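Local coordinates for protein PHOX (Pseudomonas fluorescens, PDB 4A9V) that probably hydrolyses phosphate monoesters as an alkaline phosphatase, using an iron-calcium cofactor held in a beta-propeller, at residues A278-D281 / D282-V286; K306-H309 / R310-K313; V390-P393 / K394-Q397. All blocks are in the same frame, centred on the assembly; numbering follows the deposited sequence. Where two conformers were deposited one is given.

Contact 1: residues A278-D281 / D282-V286; sequences AETD and DGRAV. With LI (lithium ion), chain C.
Thr280 reaches across a tight hairpin to Asp282, Arg284 and Val286. The hairpin joins strand 276-279 to strand 284-290, and a type I turn from Thr280 to Gly283 closes it. Thr280 CB lies 3.5 Å from Asp282 OD1. OG1 sits between its own backbone N and carbonyl carbon (chi1 69°). There it donates a short bond to Asp282 OD1 at 2.5 Å, and it also accepts the backbone N-H of Arg284, with N to OG1 2.9 Å. The other branch, CG2, meets Val286 CG2 at 3.5 Å and lies over one face of the Arg284 guanidinium. Asp282 OD1 also takes Arg284 NE at 3.1 Å, in the guanidinium plane, in a salt bridge.

The extended Glu279 chain brings OE2 to 3.3 Å from Gly283 CA. A lithium ion is modelled on Glu279 OE1 (1.9 Å) and OE2 (2.0 Å), but it sits too close to CD, so it is doubtful. OE2 is also hydrogen-bonded to His309 NE2. At the positive phi of Gly283 a CB would jam against the preceding carbonyl oxygen.

The hydroxyl and the guanidinium N-H together fix the rotation of the Asp282 carboxylate, and the Arg284 charge probably offsets its negative charge and keeps it ionised.

Contact 2: residues K306-H309 / R310-K313; sequences KINH and RNAK
A single water is held between Asn308 and Asn311. It accepts from Asn308 ND2 at 2.9 Å and from Asn311 ND2 at 3.1 Å. The two residues bound a surface turn of the beta-propeller, in the loop between strand 296-303 and strand 322-329. His309 and Arg310 at the corners have the backbone angles of a type I beta turn. The CA atoms of Asn308 and Asn311 are 5.7 Å apart.

The Asn308 side chain supplies a direct link as well. With CG anti to the backbone N (chi1 -171°), its amide turns toward Asn311. There OD1 accepts the backbone N-H of Asn311 at 3.1 Å, but the bond is bent and weak. Beside it, Asn311 CB packs 3.4 Å from Asn308 OD1 and 3.7 Å from Asn308 CG. The two amide planes stand almost at right angles, 86° apart. The water bridges their two NH2 groups.

The CB atoms of His309 and Arg310 point away from the other half of the turn. Ile307 CG2 lies 3.6 Å above the centre of one face of the His309 ring, and NE2 of that ring is hydrogen-bonded to Glu279 OE2. Asn315, farther along the loop, receives the backbone N-H of Asn308 on its OD1 and so ties the start of the turn to what follows.

The other end of the Asn311 amide is also engaged. Lys313 NZ donates to Asn311 OD1 at 3.1 Å, in the carbonyl plane and on a lone pair.

Contact 3: residues V390-P393 / K394-Q397; sequences VVSP and KDGQ
Lys394 gives its backbone N-H to Ser392 OG, with N to OG 3.0 Å. Its side chain bends at chi2 and leads away from the turn. Asp395 follows and adds a second donor to the same oxygen, its backbone N lying 3.1 Å from Ser392 OG. That hydroxyl is placed for both bonds by its first torsion, with OG anti to the Ser392 backbone N (chi1 168°). The Asp395 carboxylate folds back, and OD1 comes 3.3 Å from Ser392 CB. This is an ST turn running into an Asx turn, at the tip of the hairpin between strand 386-391 and strand 398-402. An alanine in place of Ser392 is likely to leave the N-H groups of Lys394 and Asp395 without their shared acceptor and the turn freer to move.

Gly396 has a positive phi (75°), which glycine adopts more easily than other residues. Its N donates to Ser392 O at 2.9 Å, and its own O packs 3.6 Å from Val391 CG1. The backbone N of Gln397 bonds Asp395 OD1 at 3.1 Å, from above the carboxylate plane, which completes the Asx turn. Gln397 O accepts Ser392 N at 2.8 Å in an almost straight bond, 172° at the hydrogen.

The three contacts follow one another along the chain without overlap. Contact 1 turns the chain after strand 276-279, and contact 3 turns it after strand 386-391. Both strands belong to the same antiparallel sheet system. The centres of contacts 1 and 3 are about 13 Å apart, and Ala278 CB packs on Val391 CG2. Contact 2 lies in the loop after strand 296-303. The centres of contacts 1 and 2 are about 12 Å apart, and the backbone bond of Gly283 to Ile307 joins them. Contacts 2 and 3 have centres about 21 Å apart and do not touch. Glu273 and Glu387, which bind the metals, lie five and three residues before contacts 1 and 3, consistent with these hairpins running outward from the site.

Contact 1: residues A278-D281 / D282-V286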
ATOM      1  N   ALA A 278       2.868 -14.039   6.700  1.00  7.00           N
ATOM      2  CA  ALA A 278       3.525 -15.330   6.618  1.00  7.64           C
ATOM      3  C   ALA A 278       3.321 -16.027   7.960  1.00  7.24           C
ATOM      4  O   ALA A 278       2.620 -15.517   8.834  1.00  7.32           O
ATOM      5  CB  ALA A 278       5.011 -15.147   6.308  1.00  9.30           C
ATOM      6  N   GLU A 279       3.950 -17.177   8.125  1.00  8.21           N
ATOM      7  CA  GLU A 279       3.775 -17.962   9.332  1.00  8.45           C
ATOM      8  C   GLU A 279       5.116 -18.591   9.669  1.00  8.19           C
ATOM      9  O   GLU A 279       5.812 -19.086   8.786  1.00  9.38           O
ATOM     10  CB  GLU A 279       2.711 -19.041   9.089  1.00 10.72           C
ATOM     11  CG  GLU A 279       2.303 -19.859  10.311  1.00 12.60           C
ATOM     12  CD  GLU A 279       1.120 -20.799  10.061  1.00 17.84           C
ATOM     13  OE1 GLU A 279       0.542 -20.811   8.955  1.00 20.57           O
ATOM     14  OE2 GLU A 279       0.690 -21.474  11.020  1.00 22.79           O
ATOM     15  N   THR A 280       5.494 -18.554  10.946  1.00  8.13           N
ATOM     16  CA  THR A 280       6.694 -19.266  11.391  1.00  8.60           C
ATOM     17  C   THR A 280       6.484 -20.780  11.301  1.00  8.60           C
ATOM     18  O   THR A 280       5.353 -21.262  11.218  1.00  9.10           O
ATOM     19  CB  THR A 280       7.056 -18.921  12.843  1.00  8.26           C
ATOM     20  OG1 THR A 280       6.069 -19.479  13.708  1.00  9.31           O
ATOM     21  CG2 THR A 280       7.164 -17.426  13.058  1.00  9.35           C
ATOM     22  N   ASP A 281       7.573 -21.534  11.355  1.00  9.65           N
ATOM     23  CA  ASP A 281       7.450 -22.981  11.340  1.00 10.40           C
ATOM     24  C   ASP A 281       6.633 -23.483  12.535  1.00 11.08           C
ATOM     25  O   ASP A 281       5.905 -24.465  12.418  1.00 13.68           O
ATOM     26  CB  ASP A 281       8.825 -23.637  11.341  1.00 11.11           C
ATOM     27  CG  ASP A 281       9.520 -23.561   9.994  1.00 11.57           C
ATOM     28  OD1 ASP A 281       8.999 -22.929   9.045  1.00 13.37           O
ATOM     29  OD2 ASP A 281      10.597 -24.180   9.870  1.00 15.17           O
ATOM     30  N   ASP A 282       6.719 -22.791  13.669  1.00 11.10           N
ATOM     31  CA  ASP A 282       5.931 -23.181  14.828  1.00 13.30           C
ATOM     32  C   ASP A 282       4.570 -22.495  14.925  1.00 11.76           C
ATOM     33  O   ASP A 282       3.826 -22.737  15.870  1.00 15.68           O
ATOM     34  CB  ASP A 282       6.732 -23.048  16.133  1.00 13.56           C
ATOM     35  CG  ASP A 282       6.982 -21.604  16.559  1.00 16.66           C
ATOM     36  OD1 ASP A 282       6.597 -20.660  15.851  1.00 16.25           O
ATOM     37  OD2 ASP A 282       7.637 -21.419  17.610  1.00 26.44           O
ATOM     38  N   GLY A 283       4.145 -21.854  13.841  1.00  9.78           N
ATOM     39  CA  GLY A 283       2.737 -21.532  13.651  1.00  9.82           C
ATOM     40  C   GLY A 283       2.308 -20.125  14.049  1.00  8.59           C
ATOM     41  O   GLY A 283       1.114 -19.839  14.087  1.00  9.76           O
ATOM     42  N   ARG A 284       3.259 -19.247  14.352  1.00  8.79           N
ATOM     43  CA  ARG A 284       2.948 -17.874  14.723  1.00  8.36           C
ATOM     44  C   ARG A 284       2.829 -16.990  13.498  1.00  7.82           C
ATOM     45  O   ARG A 284       3.427 -17.263  12.466  1.00  8.72           O
ATOM     46  CB  ARG A 284       4.018 -17.349  15.675  1.00  8.93           C
ATOM     47  CG  ARG A 284       4.059 -18.145  16.970  1.00 10.85           C
ATOM     48  CD  ARG A 284       5.170 -17.716  17.908  1.00 12.68           C
ATOM     49  NE  ARG A 284       6.500 -17.924  17.359  1.00 12.99           N
ATOM     50  CZ  ARG A 284       7.465 -17.016  17.468  1.00 16.81           C
ATOM     51  NH1 ARG A 284       7.199 -15.843  18.032  1.00 17.21           N
ATOM     52  NH2 ARG A 284       8.674 -17.252  16.995  1.00 19.98           N
ATOM     53  N   ALA A 285       2.047 -15.924  13.616  1.00  7.26           N
ATOM     54  CA  ALA A 285       1.868 -14.994  12.509  1.00  7.20           C
ATOM     55  C   ALA A 285       3.085 -14.098  12.343  1.00  7.39           C
ATOM     56  O   ALA A 285       3.674 -13.642  13.322  1.00  8.23           O
ATOM     57  CB  ALA A 285       0.620 -14.151  12.725  1.00  7.82           C
ATOM     58  N   VAL A 286       3.409 -13.821  11.088  1.00  6.85           N
ATOM     59  CA  VAL A 286       4.473 -12.898  10.722  1.00  6.72           C
ATOM     60  C   VAL A 286       3.888 -11.870   9.761  1.00  5.98           C
ATOM     61  O   VAL A 286       3.131 -12.213   8.853  1.00  7.36           O
ATOM     62  CB  VAL A 286       5.641 -13.657  10.050  1.00  7.23           C
ATOM     63  CG1 VAL A 286       6.739 -12.704   9.606  1.00  8.10           C
ATOM     64  CG2 VAL A 286       6.187 -14.723  10.993  1.00  7.73           C
TER
HETATM   65 LI    LI C 612       1.832 -22.116   9.481  1.00 19.80          LI
HETATM   66  O   HOH W   1       4.268 -22.801   9.091  1.00 23.64           O
HETATM   67  O   HOH W   2       0.451 -24.167   9.891  1.00 23.81           O

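Contact 2: residues K306-H309 / R310-K313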
ATOM      1  N   LYS A 306       0.409 -18.705  18.570  1.00  8.53           N
ATOM      2  CA  LYS A 306       0.170 -19.450  17.351  1.00  8.45           C
ATOM      3  C   LYS A 306      -1.177 -19.071  16.759  1.00  7.84           C
ATOM      4  O   LYS A 306      -2.156 -18.862  17.486  1.00  8.98           O
ATOM      5  CB  LYS A 306       0.225 -20.955  17.626  1.00  9.96           C
ATOM      6  CG  LYS A 306       1.594 -21.443  18.060  1.00 13.36           C
ATOM      7  CD  LYS A 306       1.579 -22.923  18.390  1.00 21.40           C
ATOM      8  CE  LYS A 306       2.959 -23.404  18.808  1.00 35.71           C
ATOM      9  NZ  LYS A 306       3.864 -22.291  19.215  1.00 96.66           N
ATOM     10  N   ILE A 307      -1.237 -19.041  15.435  1.00  7.39           N
ATOM     11  CA  ILE A 307      -2.505 -18.912  14.739  1.00  7.72           C
ATOM     12  C   ILE A 307      -3.357 -20.137  15.020  1.00  7.62           C
ATOM     13  O   ILE A 307      -2.910 -21.269  14.848  1.00  8.92           O
ATOM     14  CB  ILE A 307      -2.290 -18.803  13.222  1.00  7.71           C
ATOM     15  CG1 ILE A 307      -1.431 -17.584  12.882  1.00  7.92           C
ATOM     16  CG2 ILE A 307      -3.617 -18.767  12.488  1.00  8.85           C
ATOM     17  CD1 ILE A 307      -0.861 -17.628  11.479  1.00  9.44           C
ATOM     18  N   ASN A 308      -4.602 -19.900  15.412  1.00  8.13           N
ATOM     19  CA  ASN A 308      -5.575 -20.967  15.538  1.00  8.25           C
ATOM     20  C   ASN A 308      -6.346 -21.084  14.228  1.00  8.06           C
ATOM     21  O   ASN A 308      -7.244 -20.291  13.955  1.00  9.11           O
ATOM     22  CB  ASN A 308      -6.524 -20.663  16.696  1.00  9.15           C
ATOM     23  CG  ASN A 308      -7.426 -21.827  17.021  1.00  9.69           C
ATOM     24  OD1 ASN A 308      -7.800 -22.597  16.136  1.00  9.56           O
ATOM     25  ND2 ASN A 308      -7.795 -21.963  18.287  1.00 11.15           N
ATOM     26  N   HIS A 309      -5.915 -21.985  13.359  1.00  7.98           N
ATOM     27  CA  HIS A 309      -6.475 -22.048  12.010  1.00  9.53           C
ATOM     28  C   HIS A 309      -7.912 -22.498  12.008  1.00 10.11           C
ATOM     29  O   HIS A 309      -8.709 -22.020  11.200  1.00 11.91           O
ATOM     30  CB  HIS A 309      -5.630 -22.941  11.115  1.00 10.17           C
ATOM     31  CG  HIS A 309      -4.317 -22.323  10.717  1.00 10.26           C
ATOM     32  ND1 HIS A 309      -4.226 -21.341   9.795  1.00 11.88           N
ATOM     33  CD2 HIS A 309      -3.040 -22.508  11.220  1.00 11.80           C
ATOM     34  CE1 HIS A 309      -2.942 -20.972   9.668  1.00 13.29           C
ATOM     35  NE2 HIS A 309      -2.220 -21.665  10.556  1.00 12.44           N
ATOM     36  N   ARG A 310      -8.278 -23.399  12.920  1.00  8.58           N
ATOM     37  CA  ARG A 310      -9.598 -24.034  12.881  1.00  9.28           C
ATOM     38  C   ARG A 310     -10.687 -23.187  13.514  1.00  9.86           C
ATOM     39  O   ARG A 310     -11.874 -23.440  13.299  1.00 12.13           O
ATOM     40  CB  ARG A 310      -9.550 -25.401  13.558  1.00  9.39           C
ATOM     41  CG  ARG A 310      -8.840 -26.432  12.717  1.00  9.04           C
ATOM     42  CD  ARG A 310      -8.467 -27.663  13.521  1.00  9.17           C
ATOM     43  NE  ARG A 310      -7.823 -28.663  12.686  1.00  9.46           N
ATOM     44  CZ  ARG A 310      -6.563 -28.616  12.275  1.00  8.91           C
ATOM     45  NH1 ARG A 310      -5.734 -27.687  12.732  1.00  9.59           N
ATOM     46  NH2 ARG A 310      -6.129 -29.535  11.426  1.00 10.06           N
ATOM     47  N   ASN A 311     -10.282 -22.218  14.323  1.00  9.37           N
ATOM     48  CA  ASN A 311     -11.207 -21.422  15.120  1.00 10.27           C
ATOM     49  C   ASN A 311     -10.854 -19.939  14.944  1.00  9.97           C
ATOM     50  O   ASN A 311     -10.093 -19.366  15.724  1.00  9.97           O
ATOM     51  CB  ASN A 311     -11.091 -21.836  16.591  1.00 11.11           C
ATOM     52  CG  ASN A 311     -12.176 -21.242  17.461  1.00 11.82           C
ATOM     53  OD1 ASN A 311     -12.999 -20.451  17.004  1.00 15.66           O
ATOM     54  ND2 ASN A 311     -12.114 -21.547  18.753  1.00 13.38           N
ATOM     55  N   ALA A 312     -11.323 -19.349  13.852  1.00 10.19           N
ATOM     56  CA  ALA A 312     -10.827 -18.045  13.422  1.00  9.74           C
ATOM     57  C   ALA A 312     -10.958 -17.001  14.526  1.00 10.02           C
ATOM     58  O   ALA A 312     -10.051 -16.193  14.727  1.00 10.22           O
ATOM     59  CB  ALA A 312     -11.576 -17.587  12.181  1.00 12.13           C
ATOM     60  N   LYS A 313     -12.114 -16.969  15.183  1.00 10.87           N
ATOM     61  CA  LYS A 313     -12.407 -15.933  16.161  1.00 12.67           C
ATOM     62  C   LYS A 313     -11.496 -16.017  17.384  1.00 11.52           C
ATOM     63  O   LYS A 313     -11.341 -15.030  18.105  1.00 11.87           O
ATOM     64  CB  LYS A 313     -13.876 -15.996  16.586  1.00 20.18           C
ATOM     65  CG  LYS A 313     -14.232 -17.207  17.436  1.00 27.29           C
ATOM     66  CD  LYS A 313     -15.736 -17.324  17.640  1.00 95.15           C
ATOM     67  CE  LYS A 313     -16.129 -18.687  18.192  1.00 82.07           C
ATOM     68  NZ  LYS A 313     -15.046 -19.313  19.002  1.00109.50           N
TER
HETATM   69  O   HOH W   3      -9.954 -23.752  19.157  1.00 13.46           O

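Contact 3: residues V390-P393 / K394-Q397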
ATOM      1  N   VAL A 390       5.698  -8.950  -0.660  1.00  5.83           N
ATOM      2  CA  VAL A 390       4.919 -10.173  -0.838  1.00  6.59           C
ATOM      3  C   VAL A 390       5.790 -11.376  -0.495  1.00  6.31           C
ATOM      4  O   VAL A 390       7.018 -11.317  -0.561  1.00  7.30           O
ATOM      5  CB  VAL A 390       4.364 -10.327  -2.281  1.00  7.22           C
ATOM      6  CG1 VAL A 390       3.310  -9.269  -2.566  1.00  8.18           C
ATOM      7  CG2 VAL A 390       5.489 -10.298  -3.308  1.00  7.25           C
ATOM      8  N   VAL A 391       5.127 -12.472  -0.171  1.00  6.68           N
ATOM      9  CA  VAL A 391       5.773 -13.718   0.200  1.00  6.85           C
ATOM     10  C   VAL A 391       5.350 -14.783  -0.818  1.00  6.84           C
ATOM     11  O   VAL A 391       4.158 -15.014  -1.021  1.00  7.92           O
ATOM     12  CB  VAL A 391       5.333 -14.145   1.621  1.00  7.46           C
ATOM     13  CG1 VAL A 391       5.973 -15.471   1.996  1.00  9.26           C
ATOM     14  CG2 VAL A 391       5.690 -13.070   2.642  1.00  8.84           C
ATOM     15  N   SER A 392       6.303 -15.445  -1.460  1.00  7.24           N
ATOM     16  CA  SER A 392       5.949 -16.469  -2.438  1.00  7.41           C
ATOM     17  C   SER A 392       5.161 -17.585  -1.771  1.00  7.62           C
ATOM     18  O   SER A 392       5.631 -18.172  -0.806  1.00  8.37           O
ATOM     19  CB  SER A 392       7.196 -17.070  -3.058  1.00  7.94           C
ATOM     20  OG  SER A 392       6.854 -18.233  -3.779  1.00  9.38           O
ATOM     21  N   PRO A 393       4.046 -18.003  -2.387  1.00  8.22           N
ATOM     22  CA  PRO A 393       3.317 -19.160  -1.870  1.00  9.42           C
ATOM     23  C   PRO A 393       4.006 -20.481  -2.204  1.00 10.33           C
ATOM     24  O   PRO A 393       3.641 -21.519  -1.661  1.00 12.62           O
ATOM     25  CB  PRO A 393       1.961 -19.065  -2.570  1.00 11.35           C
ATOM     26  CG  PRO A 393       2.254 -18.347  -3.843  1.00 12.16           C
ATOM     27  CD  PRO A 393       3.346 -17.362  -3.513  1.00  9.94           C
ATOM     28  N   LYS A 394       4.979 -20.440  -3.106  1.00  9.62           N
ATOM     29  CA  LYS A 394       5.690 -21.642  -3.531  1.00 10.38           C
ATOM     30  C   LYS A 394       6.923 -21.924  -2.685  1.00 11.60           C
ATOM     31  O   LYS A 394       7.185 -23.079  -2.371  1.00 15.29           O
ATOM     32  CB  LYS A 394       6.074 -21.552  -5.010  1.00 12.39           C
ATOM     33  CG  LYS A 394       4.885 -21.576  -5.957  1.00 14.52           C
ATOM     34  CD  LYS A 394       4.146 -22.902  -5.866  1.00 19.10           C
ATOM     35  CE  LYS A 394       3.236 -23.130  -7.059  1.00 19.32           C
ATOM     36  NZ  LYS A 394       2.525 -24.432  -6.955  1.00 30.98           N
ATOM     37  N   ASP A 395       7.702 -20.898  -2.348  1.00 10.23           N
ATOM     38  CA  ASP A 395       8.948 -21.142  -1.628  1.00 10.34           C
ATOM     39  C   ASP A 395       9.233 -20.181  -0.485  1.00  9.55           C
ATOM     40  O   ASP A 395      10.277 -20.283   0.167  1.00  9.84           O
ATOM     41  CB  ASP A 395      10.145 -21.221  -2.585  1.00 11.43           C
ATOM     42  CG  ASP A 395      10.587 -19.865  -3.117  1.00 11.95           C
ATOM     43  OD1 ASP A 395       9.973 -18.827  -2.804  1.00 10.24           O
ATOM     44  OD2 ASP A 395      11.613 -19.854  -3.837  1.00 14.65           O
ATOM     45  N   GLY A 396       8.275 -19.316  -0.178  1.00  8.60           N
ATOM     46  CA  GLY A 396       8.372 -18.470   0.998  1.00  8.13           C
ATOM     47  C   GLY A 396       9.331 -17.300   0.923  1.00  7.67           C
ATOM     48  O   GLY A 396       9.452 -16.549   1.883  1.00  8.05           O
ATOM     49  N   GLN A 397       9.962 -17.107  -0.236  0.50  7.92           N
ATOM     50  CA  GLN A 397      10.884 -15.990  -0.407  0.50  6.55           C
ATOM     51  C   GLN A 397      10.124 -14.672  -0.485  0.50  6.54           C
ATOM     52  O   GLN A 397       8.977 -14.619  -0.946  0.50  5.45           O
ATOM     53  CB  GLN A 397      11.766 -16.190  -1.641  0.50  6.17           C
ATOM     54  CG  GLN A 397      12.756 -17.341  -1.495  0.50  7.86           C
ATOM     55  CD  GLN A 397      13.904 -17.272  -2.484  0.50  9.42           C
ATOM     56  OE1 GLN A 397      14.841 -16.498  -2.310  0.50  9.75           O
ATOM     57  NE2 GLN A 397      13.773 -17.994  -3.587  0.50 15.86           N
TER